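Macrodomain protein (Streptomyces coelicolor, PDB 5E3B) probably removes ADP-ribose from ADP-ribosylated thymidine in DNA by hydrolysis, and its disruption increases antibiotic production. Local coordinates at residues 25-30 with 171-176. Numbering follows the deposited sequence. Where two conformers were deposited one is given.
Sequences SYVRGD and PVTVYD. With NA (sodium ion), chain C.
With chi1 at -54°, Val27 places CG2 between its backbone N and carbonyl carbon, and Tyr175, with CG opposite its own carbonyl carbon (chi1 -65°), runs its ring alongside that methyl. Val27 CG2 lies 3.4 Å from Tyr175 CD2 and nearly as close to CE2, a tight apolar contact at the CD2-CE2 bond. The same methyl meets Thr173 CG2 at 3.6 Å, which gathers Val27, Thr173 and Tyr175 on one face of the sheet. On the other face Tyr26 lies beside Val174, CD1 to CB 4.0 Å.

The alternation of backbone bonds and the in-step bridges from Ser25-Thr173 to Arg28-Asp176 identify a parallel pair. Ser25 N donates to Val172 O and Val27 N to Val174 O, while Ser25 O and Val27 O accept from Val174 N and Asp176 N; all four bonds measure 2.9–3.0 Å with N-H...O angles of at least 163°. Gly29 N extends the series to Asp176 O (3.0 Å). Asp176 OD2 binds a sodium ion at 2.6 Å, and a water is a second ligand of the ion.

Strand 25-28 forms one edge of the six-stranded mixed sheet of the macrodomain fold. Strand 172-176 separates it from strand 139-143, where Tyr175 OH is hydrogen-bonded with His141 ND1; helix 154-166 covers the face carrying Tyr26 and Val174, packing on Val172 and Val174, and its Glu158 OE2 is hydrogen-bonded with Tyr26 OH.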
ATOM      1  N   SER A  25      -1.061  -6.586  13.888  1.00 17.73           N
ATOM      2  CA  SER A  25       0.137  -7.380  14.253  0.60 17.59           C
ATOM      3  C   SER A  25       1.347  -6.631  13.792  1.00 18.22           C
ATOM      4  O   SER A  25       1.354  -6.120  12.680  1.00 17.06           O
ATOM      5  CB  SER A  25       0.127  -8.763  13.619  0.60 19.57           C
ATOM      6  OG  SER A  25       1.366  -9.450  13.760  0.60 21.09           O
ATOM      7  N   TYR A  26       2.428  -6.622  14.593  1.00 16.92           N
ATOM      8  CA  TYR A  26       3.652  -5.941  14.238  1.00 16.28           C
ATOM      9  C   TYR A  26       4.698  -7.021  14.156  1.00 17.48           C
ATOM     10  O   TYR A  26       4.818  -7.795  15.104  1.00 18.58           O
ATOM     11  CB  TYR A  26       4.113  -4.918  15.312  1.00 17.13           C
ATOM     12  CG  TYR A  26       3.083  -3.897  15.574  1.00 21.00           C
ATOM     13  CD1 TYR A  26       2.895  -2.833  14.713  1.00 20.67           C
ATOM     14  CD2 TYR A  26       2.138  -4.130  16.587  1.00 23.95           C
ATOM     15  CE1 TYR A  26       1.875  -1.944  14.945  1.00 22.36           C
ATOM     16  CE2 TYR A  26       1.100  -3.250  16.841  1.00 25.77           C
ATOM     17  CZ  TYR A  26       0.963  -2.174  16.023  1.00 25.51           C
ATOM     18  OH  TYR A  26      -0.132  -1.386  16.372  1.00 30.49           O
ATOM     19  N   VAL A  27       5.341  -7.148  12.999  1.00 17.32           N
ATOM     20  CA  VAL A  27       6.345  -8.178  12.788  1.00 18.06           C
ATOM     21  C   VAL A  27       7.524  -7.634  12.040  1.00 16.07           C
ATOM     22  O   VAL A  27       7.486  -6.632  11.329  1.00 18.58           O
ATOM     23  CB  VAL A  27       5.791  -9.409  12.071  1.00 22.51           C
ATOM     24  CG1 VAL A  27       4.604 -10.014  12.716  1.00 24.02           C
ATOM     25  CG2 VAL A  27       5.536  -9.006  10.642  1.00 20.70           C
ATOM     26  N   ARG A  28       8.673  -8.278  12.268  1.00 18.79           N
ATOM     27  CA  ARG A  28       9.844  -8.004  11.536  1.00 21.01           C
ATOM     28  C   ARG A  28       9.871  -9.016  10.374  1.00 21.26           C
ATOM     29  O   ARG A  28       9.722 -10.228  10.582  1.00 24.90           O
ATOM     30  CB  ARG A  28      11.073  -8.116  12.433  1.00 24.21           C
ATOM     31  CG  ARG A  28      12.301  -7.995  11.630  1.00 24.94           C
ATOM     32  CD  ARG A  28      13.389  -7.276  12.316  1.00 30.72           C
ATOM     33  NE  ARG A  28      14.585  -7.446  11.524  1.00 28.14           N
ATOM     34  CZ  ARG A  28      15.826  -7.253  11.938  1.00 31.52           C
ATOM     35  NH1 ARG A  28      16.079  -6.875  13.183  1.00 34.75           N
ATOM     36  NH2 ARG A  28      16.841  -7.468  11.100  1.00 29.79           N
ATOM     37  N   GLY A  29       9.925  -8.467   9.180  1.00 21.01           N
ATOM     38  CA  GLY A  29       9.813  -9.281   7.974  1.00 25.66           C
ATOM     39  C   GLY A  29       9.694  -8.479   6.716  1.00 18.78           C
ATOM     40  O   GLY A  29       9.660  -7.269   6.676  1.00 20.99           O
ATOM     41  N   ASP A  30       9.677  -9.269   5.626  1.00 21.68           N
ATOM     42  CA  ASP A  30       9.487  -8.673   4.254  0.50 17.44           C
ATOM     43  C   ASP A  30       7.959  -8.830   3.995  1.00 15.55           C
ATOM     44  O   ASP A  30       7.383  -9.905   3.906  1.00 17.51           O
ATOM     45  CB  ASP A  30      10.431  -9.289   3.144  0.50 14.62           C
ATOM     46  CG  ASP A  30      10.120  -8.850   1.695  0.50 14.67           C
ATOM     47  OD1 ASP A  30       9.372  -7.941   1.379  0.50 12.55           O
ATOM     48  OD2 ASP A  30      10.693  -9.461   0.773  0.50 14.90           O
ATOM     49  N   PRO A 171      -7.948  -7.801   8.909  1.00 15.09           N
ATOM     50  CA  PRO A 171      -6.669  -8.048   9.586  1.00 16.41           C
ATOM     51  C   PRO A 171      -5.522  -7.224   8.944  1.00 15.67           C
ATOM     52  O   PRO A 171      -5.408  -7.162   7.727  1.00 15.37           O
ATOM     53  CB  PRO A 171      -6.402  -9.519   9.348  1.00 18.18           C
ATOM     54  CG  PRO A 171      -7.735 -10.123   8.869  1.00 17.78           C
ATOM     55  CD  PRO A 171      -8.472  -9.010   8.225  1.00 16.71           C
ATOM     56  N   VAL A 172      -4.652  -6.643   9.774  1.00 13.17           N
ATOM     57  CA  VAL A 172      -3.548  -5.907   9.298  1.00 13.75           C
ATOM     58  C   VAL A 172      -2.260  -6.350   9.978  1.00 14.24           C
ATOM     59  O   VAL A 172      -2.213  -6.552  11.215  1.00 13.66           O
ATOM     60  CB  VAL A 172      -3.748  -4.412   9.580  1.00 13.01           C
ATOM     61  CG1 VAL A 172      -2.475  -3.652   9.263  1.00 14.92           C
ATOM     62  CG2 VAL A 172      -4.889  -3.843   8.765  1.00 14.15           C
ATOM     63  N   THR A 173      -1.236  -6.508   9.197  1.00 11.93           N
ATOM     64  CA  THR A 173       0.105  -6.706   9.728  1.00 13.33           C
ATOM     65  C   THR A 173       1.048  -5.664   9.167  1.00 14.57           C
ATOM     66  O   THR A 173       1.096  -5.361   7.974  1.00 13.23           O
ATOM     67  CB  THR A 173       0.605  -8.101   9.354  1.00 13.87           C
ATOM     68  OG1 THR A 173      -0.312  -9.151   9.710  1.00 14.64           O
ATOM     69  CG2 THR A 173       2.028  -8.393   9.859  1.00 16.05           C
ATOM     70  N   VAL A 174       1.843  -5.027  10.073  1.00 13.78           N
ATOM     71  CA  VAL A 174       2.784  -3.977   9.764  1.00 14.42           C
ATOM     72  C   VAL A 174       4.201  -4.522   9.945  1.00 15.36           C
ATOM     73  O   VAL A 174       4.525  -5.085  10.988  1.00 15.42           O
ATOM     74  CB  VAL A 174       2.580  -2.753  10.693  1.00 14.88           C
ATOM     75  CG1 VAL A 174       3.665  -1.705  10.633  1.00 16.22           C
ATOM     76  CG2 VAL A 174       1.201  -2.156  10.475  1.00 15.33           C
ATOM     77  N   TYR A 175       4.984  -4.391   8.876  1.00 14.80           N
ATOM     78  CA  TYR A 175       6.332  -5.033   8.826  1.00 14.76           C
ATOM     79  C   TYR A 175       7.454  -4.012   8.919  1.00 14.90           C
ATOM     80  O   TYR A 175       7.502  -2.974   8.289  1.00 16.27           O
ATOM     81  CB  TYR A 175       6.455  -5.756   7.460  1.00 17.26           C
ATOM     82  CG  TYR A 175       5.546  -6.874   7.255  1.00 15.75           C
ATOM     83  CD1 TYR A 175       4.188  -6.652   6.911  1.00 15.71           C
ATOM     84  CD2 TYR A 175       5.950  -8.221   7.362  1.00 14.35           C
ATOM     85  CE1 TYR A 175       3.324  -7.697   6.737  1.00 14.10           C
ATOM     86  CE2 TYR A 175       5.057  -9.284   7.163  1.00 17.60           C
ATOM     87  CZ  TYR A 175       3.727  -9.016   6.804  1.00 14.86           C
ATOM     88  OH  TYR A 175       2.885 -10.099   6.623  1.00 14.91           O
ATOM     89  N   ASP A 176       8.404  -4.363   9.789  1.00 19.00           N
ATOM     90  CA  ASP A 176       9.694  -3.650   9.814  0.61 18.72           C
ATOM     91  C   ASP A 176      10.791  -4.460   9.087  1.00 17.28           C
ATOM     92  O   ASP A 176      10.930  -5.597   9.282  1.00 19.81           O
ATOM     93  CB  ASP A 176      10.156  -3.380  11.257  0.61 20.74           C
ATOM     94  CG  ASP A 176      11.130  -2.154  11.412  0.61 21.24           C
ATOM     95  OD1 ASP A 176      11.365  -1.329  10.453  0.61 17.36           O
ATOM     96  OD2 ASP A 176      11.640  -1.994  12.575  0.61 20.32           O
TER
HETATM   97 NA    NA C1001      11.388  -3.892  14.323  1.00 35.89          NA
HETATM   98  O   HOH W   1       8.797  -5.195  13.815  1.00 29.52           O